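Local atomic coordinates of probable arylamine n-acetyl transferase (Mycobacterium abscessus, PDB entry 4GUZ), a protein that probably transfers an acetyl group from acetyl coenzyme A to the amino group of arylamines, as members of the arylamine N-acetyltransferase family do. Residues P227-I232 / E240-V245; S137-I142 / A151-T156; S217-V222 / L233-L238; V104-T109 / G184-H189. All blocks are in the same frame, centred on the assembly; numbering follows the deposited sequence.

How the contacts relate
The four contacts illustrate how two antiparallel sheets are tied together within one chain. Contact 4 opens first along the chain, and contact 2 falls entirely between its two segments; both reach the sheet that contains strands 155-162 and 185-196, with centres about 17 Å apart. Contacts 3 and 1 follow, their segments interleaved, and share strands 229-234 and 237-242 of the other sheet; Ile232 packs on Phe221 where they meet. The sheets are joined between contacts 1 and 2, whose centres lie about 13 Å apart, where Ser154 hydrogen-bonds to Asp228 and Pro227. Contacts 2 and 3 are the most distant pair, about 24 Å between centres. Pro138 of contact 2 and His189 of contact 4 touch residues of a probable Cys79-His116-Asp131 triad.

Contact 1: residues P227-I232 / E240-V245; sequences PDHAYI and EIQPGV
Glu240 sends CG anti to its backbone N (chi1 175°) and continues extended, which carries its carboxylate to the imidazole of His229. His229 NE2 donates to Glu240 OE2 over 2.7 Å, meeting the oxygen on its anti side with ring and carboxylate planes nearly perpendicular (83°). On the other nitrogen, His229 ND1 makes a weak bond of 3.3 Å to Gln242 OE1. The ring is held at two points of its edge, while the carbonyl oxygen of Ile241 lies over one face. Gln242 bends at chi2 and turns its amide back, so that NE2 donates to Asp228 OD1 at 3.2 Å from above the carboxylate plane; Ser154 OG is the stronger partner of that oxygen. The histidine, glutamate and glutamine sit on the antiparallel beta hairpin of strands 229-234 and 237-242, in which Ala230 and Ile241 form a hydrogen-bonded pair, Ile241 N reaching Ala230 O at 2.8 Å. Tyr231 and Glu240 form the adjacent non-hydrogen-bonded pair; their side chains run side by side, with Tyr231 CE1 3.6 Å from Glu240 CD. Ile241 CD1 lies 3.8 Å from Ile232 CD1. Trp155 of the other sheet packs against both Ala230 and Ile241.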
loop_
_atom_site.group_PDB
_atom_site.type_symbol
_atom_site.label_atom_id
_atom_site.label_comp_id
_atom_site.label_asym_id
_atom_site.label_seq_id
_atom_site.Cartn_x
_atom_site.Cartn_y
_atom_site.Cartn_z
ATOM N N PRO A 227 5.479 -3.738 13.730
ATOM C CA PRO A 227 5.927 -5.140 13.842
ATOM C C PRO A 227 4.998 -6.034 14.695
ATOM O O PRO A 227 4.889 -7.233 14.415
ATOM C CB PRO A 227 7.310 -5.006 14.492
ATOM C CG PRO A 227 7.786 -3.645 14.083
ATOM C CD PRO A 227 6.530 -2.807 14.196
ATOM N N ASP A 228 4.322 -5.472 15.710
ATOM C CA ASP A 228 3.494 -6.295 16.587
ATOM C C ASP A 228 2.099 -5.686 16.821
ATOM O O ASP A 228 1.449 -5.965 17.842
ATOM C CB ASP A 228 4.239 -6.535 17.930
ATOM C CG ASP A 228 3.659 -7.628 18.820
ATOM O OD1 ASP A 228 3.301 -8.699 18.291
ATOM O OD2 ASP A 228 3.544 -7.396 20.049
ATOM N N HIS A 229 1.592 -4.938 15.816
ATOM C CA HIS A 229 0.283 -4.301 15.937
ATOM C C HIS A 229 -0.182 -3.706 14.633
ATOM O O HIS A 229 0.639 -3.385 13.787
ATOM C CB HIS A 229 0.348 -3.168 16.981
ATOM C CG HIS A 229 -0.923 -2.988 17.745
ATOM N ND1 HIS A 229 -1.319 -3.897 18.713
ATOM C CD2 HIS A 229 -1.848 -2.004 17.662
ATOM C CE1 HIS A 229 -2.470 -3.443 19.181
ATOM N NE2 HIS A 229 -2.827 -2.306 18.578
ATOM N N ALA A 230 -1.506 -3.481 14.514
ATOM C CA ALA A 230 -2.110 -2.794 13.371
ATOM C C ALA A 230 -3.419 -2.142 13.756
ATOM O O ALA A 230 -4.072 -2.563 14.708
ATOM C CB ALA A 230 -2.344 -3.762 12.221
ATOM N N TYR A 231 -3.782 -1.088 13.027
ATOM C CA TYR A 231 -5.064 -0.393 13.113
ATOM C C TYR A 231 -5.632 -0.217 11.739
ATOM O O TYR A 231 -4.903 0.131 10.799
ATOM C CB TYR A 231 -4.956 1.011 13.727
ATOM C CG TYR A 231 -4.570 1.068 15.176
ATOM C CD1 TYR A 231 -5.531 0.960 16.177
ATOM C CD2 TYR A 231 -3.261 1.346 15.553
ATOM C CE1 TYR A 231 -5.185 1.061 17.525
ATOM C CE2 TYR A 231 -2.904 1.453 16.895
ATOM C CZ TYR A 231 -3.867 1.311 17.878
ATOM O OH TYR A 231 -3.492 1.428 19.197
ATOM N N ILE A 232 -6.932 -0.385 11.638
ATOM C CA ILE A 232 -7.689 -0.174 10.417
ATOM C C ILE A 232 -8.963 0.558 10.790
ATOM O O ILE A 232 -9.736 0.035 11.587
ATOM C CB ILE A 232 -8.036 -1.478 9.627
ATOM C CG1 ILE A 232 -6.793 -2.277 9.153
ATOM C CG2 ILE A 232 -8.957 -1.139 8.428
ATOM C CD1 ILE A 232 -7.105 -3.725 8.483
ATOM N N GLU A 240 -8.702 -2.756 16.006
ATOM C CA GLU A 240 -7.363 -2.776 16.622
ATOM C C GLU A 240 -6.893 -4.214 16.593
ATOM O O GLU A 240 -7.541 -5.064 17.189
ATOM C CB GLU A 240 -7.402 -2.182 18.040
ATOM C CG GLU A 240 -6.059 -2.309 18.726
ATOM C CD GLU A 240 -5.815 -1.461 19.953
ATOM O OE1 GLU A 240 -6.744 -0.753 20.408
ATOM O OE2 GLU A 240 -4.663 -1.490 20.441
ATOM N N ILE A 241 -5.787 -4.499 15.871
ATOM C CA ILE A 241 -5.342 -5.872 15.634
ATOM C C ILE A 241 -4.050 -6.203 16.381
ATOM O O ILE A 241 -3.047 -5.503 16.248
ATOM C CB ILE A 241 -5.140 -6.097 14.104
ATOM C CG1 ILE A 241 -6.382 -5.637 13.275
ATOM C CG2 ILE A 241 -4.751 -7.556 13.786
ATOM C CD1 ILE A 241 -6.037 -5.247 11.821
ATOM N N GLN A 242 -4.077 -7.330 17.087
ATOM C CA GLN A 242 -2.931 -7.890 17.793
ATOM C C GLN A 242 -2.542 -9.162 17.049
ATOM O O GLN A 242 -3.219 -10.196 17.165
ATOM C CB GLN A 242 -3.226 -8.145 19.292
ATOM C CG GLN A 242 -2.038 -8.802 20.032
ATOM C CD GLN A 242 -0.730 -8.032 19.868
ATOM O OE1 GLN A 242 -0.647 -6.830 20.143
ATOM N NE2 GLN A 242 0.319 -8.713 19.396
ATOM N N PRO A 243 -1.522 -9.070 16.183
ATOM C CA PRO A 243 -1.103 -10.257 15.414
ATOM C C PRO A 243 -0.814 -11.447 16.320
ATOM O O PRO A 243 -0.203 -11.270 17.379
ATOM C CB PRO A 243 0.172 -9.789 14.693
ATOM C CG PRO A 243 0.624 -8.592 15.460
ATOM C CD PRO A 243 -0.624 -7.925 15.941
ATOM N N GLY A 244 -1.295 -12.625 15.918
ATOM C CA GLY A 244 -1.163 -13.849 16.706
ATOM C C GLY A 244 -2.258 -14.041 17.744
ATOM O O GLY A 244 -2.370 -15.120 18.338
ATOM N N VAL A 245 -3.083 -13.017 17.974
ATOM C CA VAL A 245 -4.182 -13.062 18.957
ATOM C C VAL A 245 -5.544 -12.805 18.293
ATOM O O VAL A 245 -6.486 -13.579 18.498
ATOM C CB VAL A 245 -3.954 -12.065 20.137
ATOM C CG1 VAL A 245 -5.156 -12.044 21.083
ATOM C CG2 VAL A 245 -2.671 -12.391 20.899
#

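Contact 2: residues S137-I142 / A151-T156; sequences SPLAPI and ADESWT
Asp152 and Leu139 meet with their side chains crossing at about a right angle, the carboxylate reaching the backbone from which the leucine side chain springs. Asp152 places CG anti to its own N (chi1 -177°), which points the carboxylate at the loop 137-142. Leu139 N then donates to Asp152 OD2 over 2.7 Å in a nearly straight bond (171°), arriving on the syn side and only a little out of the carboxylate plane. Asp152 OD1 lies near Leu139 CB (3.6 Å) and Ala140 CB (3.8 Å). Pro138, the residue before the leucine, brings its CA to 3.4 Å from Asp152 OD2. Glu153 also lies crosswise to Leu139, with Leu139 CD1 3.9 Å from Glu153 CG; its chain bends at chi2, and its carboxylate forms a salt bridge with Arg40. Asp152 and Glu153 open a type II' beta turn that ends at Trp155, closed by Trp155 N to Asp152 O at 2.9 Å. The loop is therefore pinned by a buried carboxylate at the start of a tight turn between strands 147-152 and 155-162, while helix 32-45 covers Leu139 through Val43 and Tyr157 of strand 155-162 touches both Pro138 and Asp152.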
loop_
_atom_site.group_PDB
_atom_site.type_symbol
_atom_site.label_atom_id
_atom_site.label_comp_id
_atom_site.label_asym_id
_atom_site.label_seq_id
_atom_site.Cartn_x
_atom_site.Cartn_y
_atom_site.Cartn_z
ATOM N N SER A 137 0.709 -3.829 4.908
ATOM C CA SER A 137 1.741 -4.295 4.025
ATOM C C SER A 137 2.831 -5.119 4.704
ATOM O O SER A 137 3.194 -4.856 5.854
ATOM C CB SER A 137 2.422 -3.085 3.377
ATOM O OG SER A 137 1.866 -2.819 2.104
ATOM N N PRO A 138 3.444 -6.059 3.950
ATOM C CA PRO A 138 4.634 -6.728 4.457
ATOM C C PRO A 138 5.694 -5.680 4.761
ATOM O O PRO A 138 5.782 -4.657 4.059
ATOM C CB PRO A 138 5.051 -7.617 3.279
ATOM C CG PRO A 138 3.788 -7.866 2.538
ATOM C CD PRO A 138 3.141 -6.521 2.579
ATOM N N LEU A 139 6.442 -5.883 5.860
ATOM C CA LEU A 139 7.457 -4.919 6.281
ATOM C C LEU A 139 8.760 -5.181 5.571
ATOM O O LEU A 139 9.691 -4.401 5.714
ATOM C CB LEU A 139 7.663 -4.950 7.800
ATOM C CG LEU A 139 6.448 -4.585 8.667
ATOM C CD1 LEU A 139 6.694 -4.946 10.096
ATOM C CD2 LEU A 139 6.138 -3.109 8.608
ATOM N N ALA A 140 8.839 -6.273 4.799
ATOM C CA ALA A 140 10.085 -6.593 4.106
ATOM C C ALA A 140 9.810 -7.107 2.697
ATOM O O ALA A 140 8.743 -7.706 2.483
ATOM C CB ALA A 140 10.854 -7.638 4.904
ATOM N N PRO A 141 10.753 -6.931 1.731
ATOM C CA PRO A 141 10.560 -7.549 0.408
ATOM C C PRO A 141 10.432 -9.056 0.564
ATOM O O PRO A 141 10.974 -9.623 1.513
ATOM C CB PRO A 141 11.839 -7.180 -0.361
ATOM C CG PRO A 141 12.484 -6.107 0.436
ATOM C CD PRO A 141 12.090 -6.289 1.836
ATOM N N ILE A 142 9.704 -9.696 -0.327
ATOM C CA ILE A 142 9.478 -11.135 -0.251
ATOM C C ILE A 142 10.110 -11.785 -1.463
ATOM O O ILE A 142 9.798 -11.399 -2.596
ATOM C CB ILE A 142 7.944 -11.436 -0.133
ATOM C CG1 ILE A 142 7.372 -10.942 1.227
ATOM C CG2 ILE A 142 7.641 -12.925 -0.347
ATOM C CD1 ILE A 142 5.824 -10.989 1.352
ATOM N N ALA A 151 7.871 -15.381 7.752
ATOM C CA ALA A 151 7.653 -14.608 8.967
ATOM C C ALA A 151 8.021 -13.148 8.687
ATOM O O ALA A 151 9.038 -12.856 8.047
ATOM C CB ALA A 151 8.496 -15.165 10.120
ATOM N N ASP A 152 7.168 -12.237 9.110
ATOM C CA ASP A 152 7.403 -10.819 8.919
ATOM C C ASP A 152 7.047 -10.191 10.222
ATOM O O ASP A 152 5.906 -9.809 10.450
ATOM C CB ASP A 152 6.575 -10.300 7.730
ATOM C CG ASP A 152 6.795 -8.846 7.386
ATOM O OD1 ASP A 152 7.963 -8.452 7.165
ATOM O OD2 ASP A 152 5.801 -8.107 7.296
ATOM N N GLU A 153 8.015 -10.213 11.149
ATOM C CA GLU A 153 7.833 -9.760 12.527
ATOM C C GLU A 153 6.739 -10.645 13.180
ATOM O O GLU A 153 6.891 -11.871 13.129
ATOM C CB GLU A 153 7.557 -8.243 12.582
ATOM C CG GLU A 153 8.780 -7.402 12.214
ATOM C CD GLU A 153 9.969 -7.536 13.157
ATOM O OE1 GLU A 153 9.812 -8.061 14.283
ATOM O OE2 GLU A 153 11.080 -7.166 12.731
ATOM N N SER A 154 5.633 -10.085 13.704
ATOM C CA SER A 154 4.569 -10.911 14.302
ATOM C C SER A 154 3.555 -11.416 13.273
ATOM O O SER A 154 2.665 -12.205 13.617
ATOM C CB SER A 154 3.840 -10.166 15.413
ATOM O OG SER A 154 4.731 -9.836 16.468
ATOM N N TRP A 155 3.693 -10.963 12.021
ATOM C CA TRP A 155 2.821 -11.328 10.912
ATOM C C TRP A 155 3.404 -12.506 10.196
ATOM O O TRP A 155 4.619 -12.720 10.255
ATOM C CB TRP A 155 2.645 -10.146 9.940
ATOM C CG TRP A 155 2.228 -8.886 10.639
ATOM C CD1 TRP A 155 3.046 -7.891 11.092
ATOM C CD2 TRP A 155 0.911 -8.578 11.116
ATOM N NE1 TRP A 155 2.313 -6.963 11.797
ATOM C CE2 TRP A 155 0.993 -7.352 11.812
ATOM C CE3 TRP A 155 -0.355 -9.168 10.932
ATOM C CZ2 TRP A 155 -0.138 -6.711 12.335
ATOM C CZ3 TRP A 155 -1.472 -8.548 11.487
ATOM C CH2 TRP A 155 -1.359 -7.338 12.180
ATOM N N THR A 156 2.546 -13.279 9.523
ATOM C CA THR A 156 2.973 -14.450 8.748
ATOM C C THR A 156 2.258 -14.429 7.411
ATOM O O THR A 156 1.044 -14.199 7.354
ATOM C CB THR A 156 2.737 -15.765 9.515
ATOM O OG1 THR A 156 3.119 -15.595 10.874
ATOM C CG2 THR A 156 3.519 -16.934 8.926
#

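Contact 3: residues S217-V222 / L233-L238; sequences STRAFV and LDHREL
Arg219 lies over the imidazole of His235 just beyond the open end of an antiparallel beta hairpin, made by strands 221-226 and 229-234. Its CB is the first atom to touch, 3.6 Å from His235 ND1. Beyond it, CG stays anti to the carbonyl carbon (chi1 -68°) and stands over the ring face, a CH-pi contact of 4.1 Å from Arg219 CG to the ring centroid. The chain then bends at chi3, which swings the far end back across the histidine: Arg219 NE passes His235 CG, and that ring carbon lies under the centre of the guanidinium. The guanidinium is stacked on the imidazole, its centre 3.9 Å from the ring's and the planes 28° apart. Of the two terminal nitrogens, NH1 continues over the rim of the ring and NH2 leans toward CB of the histidine.

His235 itself belongs to a type II' beta turn from Asp234 to Glu237 that leads into strand 237-242. Its backbone remains joined to the neighbouring segment by His235 N to Ala220 O at 2.8 Å. Ala220 N lies at the edge of the His235 ring, buried and with no hydrogen-bond partner in the model. Further along, Val222 and Leu233 form a hydrogen-bonded pair, Leu233 N meeting Val222 O at 2.9 Å; their side chains face helix 254-263, where Leu261 touches Val222 and Val257 touches Leu233. Phe221 and Asp234 make the non-hydrogen-bonded pair on the other face. There the carboxylate approaches the phenyl edge almost perpendicular to the ring, Asp234 OD1 lying 3.8 Å from Phe221 CD1.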
loop_
_atom_site.group_PDB
_atom_site.type_symbol
_atom_site.label_atom_id
_atom_site.label_comp_id
_atom_site.label_asym_id
_atom_site.label_seq_id
_atom_site.Cartn_x
_atom_site.Cartn_y
_atom_site.Cartn_z
ATOM N N SER A 217 -13.956 4.112 -3.153
ATOM C CA SER A 217 -14.447 5.376 -3.704
ATOM C C SER A 217 -15.385 6.146 -2.769
ATOM O O SER A 217 -15.379 7.380 -2.795
ATOM C CB SER A 217 -15.159 5.149 -5.038
ATOM O OG SER A 217 -16.350 4.393 -4.896
ATOM N N THR A 218 -16.216 5.438 -1.973
ATOM C CA THR A 218 -17.224 6.124 -1.167
ATOM C C THR A 218 -16.990 6.128 0.351
ATOM O O THR A 218 -17.489 7.045 1.009
ATOM C CB THR A 218 -18.620 5.548 -1.465
ATOM O OG1 THR A 218 -18.578 4.118 -1.423
ATOM C CG2 THR A 218 -19.166 6.019 -2.821
ATOM N N ARG A 219 -16.292 5.129 0.923
ATOM C CA ARG A 219 -16.166 5.094 2.385
ATOM C C ARG A 219 -14.718 5.072 2.860
ATOM O O ARG A 219 -13.892 4.399 2.259
ATOM C CB ARG A 219 -16.923 3.889 2.935
ATOM C CG ARG A 219 -18.446 4.027 2.761
ATOM C CD ARG A 219 -19.153 2.691 2.741
ATOM N NE ARG A 219 -18.821 1.863 3.902
ATOM C CZ ARG A 219 -19.505 1.840 5.038
ATOM N NH1 ARG A 219 -20.568 2.618 5.197
ATOM N NH2 ARG A 219 -19.134 1.035 6.027
ATOM N N ALA A 220 -14.426 5.831 3.943
ATOM C CA ALA A 220 -13.101 5.986 4.543
ATOM C C ALA A 220 -12.461 4.641 4.896
ATOM O O ALA A 220 -13.112 3.762 5.442
ATOM C CB ALA A 220 -13.190 6.859 5.787
ATOM N N PHE A 221 -11.194 4.469 4.493
ATOM C CA PHE A 221 -10.394 3.286 4.801
ATOM C C PHE A 221 -9.013 3.793 5.112
ATOM O O PHE A 221 -8.382 4.413 4.258
ATOM C CB PHE A 221 -10.397 2.247 3.671
ATOM C CG PHE A 221 -10.168 0.828 4.157
ATOM C CD1 PHE A 221 -11.179 0.123 4.802
ATOM C CD2 PHE A 221 -8.954 0.188 3.940
ATOM C CE1 PHE A 221 -10.961 -1.187 5.254
ATOM C CE2 PHE A 221 -8.757 -1.144 4.342
ATOM C CZ PHE A 221 -9.760 -1.820 4.996
ATOM N N VAL A 222 -8.600 3.649 6.368
ATOM C CA VAL A 222 -7.315 4.161 6.853
ATOM C C VAL A 222 -6.575 3.012 7.527
ATOM O O VAL A 222 -7.191 2.206 8.222
ATOM C CB VAL A 222 -7.550 5.379 7.792
ATOM C CG1 VAL A 222 -6.238 5.956 8.289
ATOM C CG2 VAL A 222 -8.374 6.466 7.089
ATOM N N LEU A 233 -9.194 1.729 10.199
ATOM C CA LEU A 233 -10.462 2.428 10.337
ATOM C C LEU A 233 -11.300 2.062 9.109
ATOM O O LEU A 233 -10.921 2.366 7.973
ATOM C CB LEU A 233 -10.264 3.947 10.481
ATOM C CG LEU A 233 -11.544 4.781 10.536
ATOM C CD1 LEU A 233 -12.317 4.532 11.839
ATOM C CD2 LEU A 233 -11.251 6.252 10.369
ATOM N N ASP A 234 -12.396 1.332 9.333
ATOM C CA ASP A 234 -13.265 0.893 8.258
ATOM C C ASP A 234 -14.517 1.765 8.366
ATOM O O ASP A 234 -15.425 1.461 9.144
ATOM C CB ASP A 234 -13.547 -0.624 8.384
ATOM C CG ASP A 234 -14.295 -1.224 7.207
ATOM O OD1 ASP A 234 -14.615 -0.472 6.260
ATOM O OD2 ASP A 234 -14.567 -2.456 7.233
ATOM N N HIS A 235 -14.485 2.922 7.673
ATOM C CA HIS A 235 -15.517 3.970 7.677
ATOM C C HIS A 235 -15.500 4.621 9.076
ATOM O O HIS A 235 -14.609 5.437 9.328
ATOM C CB HIS A 235 -16.904 3.436 7.249
ATOM C CG HIS A 235 -17.906 4.503 6.945
ATOM N ND1 HIS A 235 -17.637 5.511 6.036
ATOM C CD2 HIS A 235 -19.174 4.649 7.396
ATOM C CE1 HIS A 235 -18.734 6.252 5.987
ATOM N NE2 HIS A 235 -19.688 5.771 6.779
ATOM N N ARG A 236 -16.392 4.210 9.995
ATOM C CA ARG A 236 -16.434 4.722 11.377
ATOM C C ARG A 236 -16.070 3.617 12.400
ATOM O O ARG A 236 -16.125 3.844 13.608
ATOM C CB ARG A 236 -17.834 5.292 11.684
ATOM C CG ARG A 236 -18.082 6.679 11.097
ATOM C CD ARG A 236 -19.555 7.067 11.141
ATOM N NE ARG A 236 -20.122 7.007 12.491
ATOM C CZ ARG A 236 -21.369 7.352 12.805
ATOM N NH1 ARG A 236 -22.198 7.803 11.868
ATOM N NH2 ARG A 236 -21.793 7.264 14.059
ATOM N N GLU A 237 -15.748 2.413 11.917
ATOM C CA GLU A 237 -15.415 1.291 12.787
ATOM C C GLU A 237 -13.918 1.187 12.946
ATOM O O GLU A 237 -13.212 0.985 11.962
ATOM C CB GLU A 237 -15.972 -0.019 12.221
ATOM C CG GLU A 237 -16.061 -1.140 13.243
ATOM C CD GLU A 237 -17.150 -1.024 14.298
ATOM O OE1 GLU A 237 -18.167 -0.336 14.060
ATOM O OE2 GLU A 237 -17.043 -1.742 15.313
ATOM N N LEU A 238 -13.436 1.301 14.175
ATOM C CA LEU A 238 -11.997 1.203 14.412
ATOM C C LEU A 238 -11.647 -0.201 14.787
ATOM O O LEU A 238 -12.119 -0.681 15.808
ATOM C CB LEU A 238 -11.538 2.181 15.508
ATOM C CG LEU A 238 -10.017 2.196 15.815
ATOM C CD1 LEU A 238 -9.184 2.639 14.596
ATOM C CD2 LEU A 238 -9.723 3.094 17.017
#

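Contact 4: residues V104-T109 / G184-H189; sequences VQMGAT and GWLSRH
Arg188 O is gripped from one face of its carbonyl plane by two successive backbone amides of the opposite segment. Gln105 N lies 2.8 Å from Arg188 O, and Met106 N, 3.1 Å from the same oxygen, makes the straighter bond (174°). Close by, Val104 and His189 form an antiparallel non-hydrogen-bonded pair, with Val104 CA 4.0 Å from His189 CB. These two bonds and this close pair make the inner end tight. His189 NE2 hydrogen-bonds to Asp131, and its ring meets that of His116, two residues of a probable Cys-His-Asp triad. Arg188, pointing away, is tied by NE to Glu175.

Here strand 185-196 carries a classic beta bulge, Arg188 and His189 both facing Leu173, and the loop opposite is a type I' beta turn from Gln105 to Ala108. Gln105 NE2 also ties down the turn, donating to Ala108 O (2.9 Å) and to Thr110 O.

Looser is the exposed thioether of Met106. The methionine bends at chi2 and chi3, curling over Arg188; Met106 SD is 4.0 Å from Arg188 CA, and the terminal CE approaches Leu186 CD2. Gly107, though exposed, is closely fitted, its CA 3.7 Å from Leu186 CD1. Ser187 turns OG into the position between its own N and carbonyl carbon (chi1 68°), where Ser187 OG accepts from Gly107 N at 3.0 Å, and a water bridges Ser187 OG to Ala108 O.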
loop_
_atom_site.group_PDB
_atom_site.type_symbol
_atom_site.label_atom_id
_atom_site.label_comp_id
_atom_site.label_asym_id
_atom_site.label_seq_id
_atom_site.Cartn_x
_atom_site.Cartn_y
_atom_site.Cartn_z
ATOM N N VAL A 104 -7.060 -7.946 -5.588
ATOM C CA VAL A 104 -7.313 -8.084 -4.148
ATOM C C VAL A 104 -8.555 -8.938 -3.957
ATOM O O VAL A 104 -9.675 -8.512 -4.248
ATOM C CB VAL A 104 -7.386 -6.742 -3.382
ATOM C CG1 VAL A 104 -7.571 -6.982 -1.882
ATOM C CG2 VAL A 104 -6.130 -5.909 -3.617
ATOM N N GLN A 105 -8.349 -10.124 -3.420
ATOM C CA GLN A 105 -9.387 -11.134 -3.230
ATOM C C GLN A 105 -9.963 -11.184 -1.832
ATOM O O GLN A 105 -11.174 -11.409 -1.690
ATOM C CB GLN A 105 -8.822 -12.530 -3.572
ATOM C CG GLN A 105 -8.500 -12.740 -5.071
ATOM C CD GLN A 105 -9.678 -12.564 -6.024
ATOM O OE1 GLN A 105 -9.568 -11.915 -7.067
ATOM N NE2 GLN A 105 -10.822 -13.136 -5.708
ATOM N N MET A 106 -9.107 -11.074 -0.805
ATOM C CA MET A 106 -9.481 -11.192 0.623
ATOM C C MET A 106 -10.367 -12.416 0.870
ATOM O O MET A 106 -11.433 -12.292 1.497
ATOM C CB MET A 106 -10.161 -9.907 1.141
ATOM C CG MET A 106 -9.272 -8.660 1.080
ATOM S SD MET A 106 -7.626 -8.826 1.853
ATOM C CE MET A 106 -8.062 -8.791 3.595
ATOM N N GLY A 107 -9.949 -13.570 0.328
ATOM C CA GLY A 107 -10.647 -14.848 0.480
ATOM C C GLY A 107 -11.686 -15.224 -0.563
ATOM O O GLY A 107 -12.050 -16.398 -0.663
ATOM N N ALA A 108 -12.190 -14.251 -1.329
ATOM C CA ALA A 108 -13.220 -14.533 -2.338
ATOM C C ALA A 108 -12.675 -15.376 -3.507
ATOM O O ALA A 108 -11.503 -15.244 -3.879
ATOM C CB ALA A 108 -13.820 -13.232 -2.869
ATOM N N THR A 109 -13.527 -16.257 -4.062
ATOM C CA THR A 109 -13.182 -17.105 -5.225
ATOM C C THR A 109 -13.556 -16.411 -6.535
ATOM O O THR A 109 -12.943 -16.699 -7.580
ATOM C CB THR A 109 -13.836 -18.476 -5.116
ATOM O OG1 THR A 109 -15.252 -18.293 -4.977
ATOM C CG2 THR A 109 -13.277 -19.289 -3.948
ATOM N N GLY A 184 -4.053 -22.097 9.046
ATOM C CA GLY A 184 -4.714 -21.807 7.785
ATOM C C GLY A 184 -4.359 -20.438 7.251
ATOM O O GLY A 184 -3.649 -19.652 7.896
ATOM N N TRP A 185 -4.838 -20.160 6.056
ATOM C CA TRP A 185 -4.486 -18.936 5.357
ATOM C C TRP A 185 -5.679 -18.236 4.803
ATOM O O TRP A 185 -6.651 -18.893 4.439
ATOM C CB TRP A 185 -3.545 -19.302 4.186
ATOM C CG TRP A 185 -2.302 -19.993 4.659
ATOM C CD1 TRP A 185 -2.079 -21.343 4.711
ATOM C CD2 TRP A 185 -1.206 -19.376 5.328
ATOM N NE1 TRP A 185 -0.864 -21.595 5.300
ATOM C CE2 TRP A 185 -0.305 -20.404 5.695
ATOM C CE3 TRP A 185 -0.877 -18.043 5.631
ATOM C CZ2 TRP A 185 0.901 -20.140 6.352
ATOM C CZ3 TRP A 185 0.323 -17.782 6.278
ATOM C CH2 TRP A 185 1.197 -18.819 6.630
ATOM N N LEU A 186 -5.587 -16.898 4.688
ATOM C CA LEU A 186 -6.595 -16.064 4.028
ATOM C C LEU A 186 -5.946 -15.426 2.802
ATOM O O LEU A 186 -5.020 -14.628 2.973
ATOM C CB LEU A 186 -7.158 -14.975 4.973
ATOM C CG LEU A 186 -8.186 -13.999 4.331
ATOM C CD1 LEU A 186 -9.517 -14.721 3.982
ATOM C CD2 LEU A 186 -8.443 -12.788 5.227
ATOM N N SER A 187 -6.425 -15.737 1.574
ATOM C CA SER A 187 -5.842 -15.089 0.385
ATOM C C SER A 187 -5.998 -13.576 0.472
ATOM O O SER A 187 -7.082 -13.096 0.815
ATOM C CB SER A 187 -6.471 -15.599 -0.909
ATOM O OG SER A 187 -7.827 -15.194 -1.032
ATOM N N ARG A 188 -4.913 -12.824 0.196
ATOM C CA ARG A 188 -4.969 -11.359 0.152
ATOM C C ARG A 188 -5.194 -10.936 -1.282
ATOM O O ARG A 188 -6.223 -10.380 -1.617
ATOM C CB ARG A 188 -3.681 -10.714 0.681
ATOM C CG ARG A 188 -3.731 -10.323 2.111
ATOM C CD ARG A 188 -2.534 -9.465 2.420
ATOM N NE ARG A 188 -2.512 -9.172 3.846
ATOM C CZ ARG A 188 -1.605 -8.420 4.442
ATOM N NH1 ARG A 188 -0.606 -7.891 3.743
ATOM N NH2 ARG A 188 -1.671 -8.209 5.750
ATOM N N HIS A 189 -4.209 -11.212 -2.132
ATOM C CA HIS A 189 -4.278 -10.890 -3.551
ATOM C C HIS A 189 -3.603 -11.964 -4.389
ATOM O O HIS A 189 -2.843 -12.790 -3.868
ATOM C CB HIS A 189 -3.623 -9.509 -3.820
ATOM C CG HIS A 189 -2.206 -9.339 -3.341
ATOM N ND1 HIS A 189 -1.153 -9.998 -3.945
ATOM C CD2 HIS A 189 -1.711 -8.479 -2.414
ATOM C CE1 HIS A 189 -0.069 -9.602 -3.308
ATOM N NE2 HIS A 189 -0.352 -8.654 -2.399
HETATM O O HOH W 1 -9.086 -16.318 -2.995
#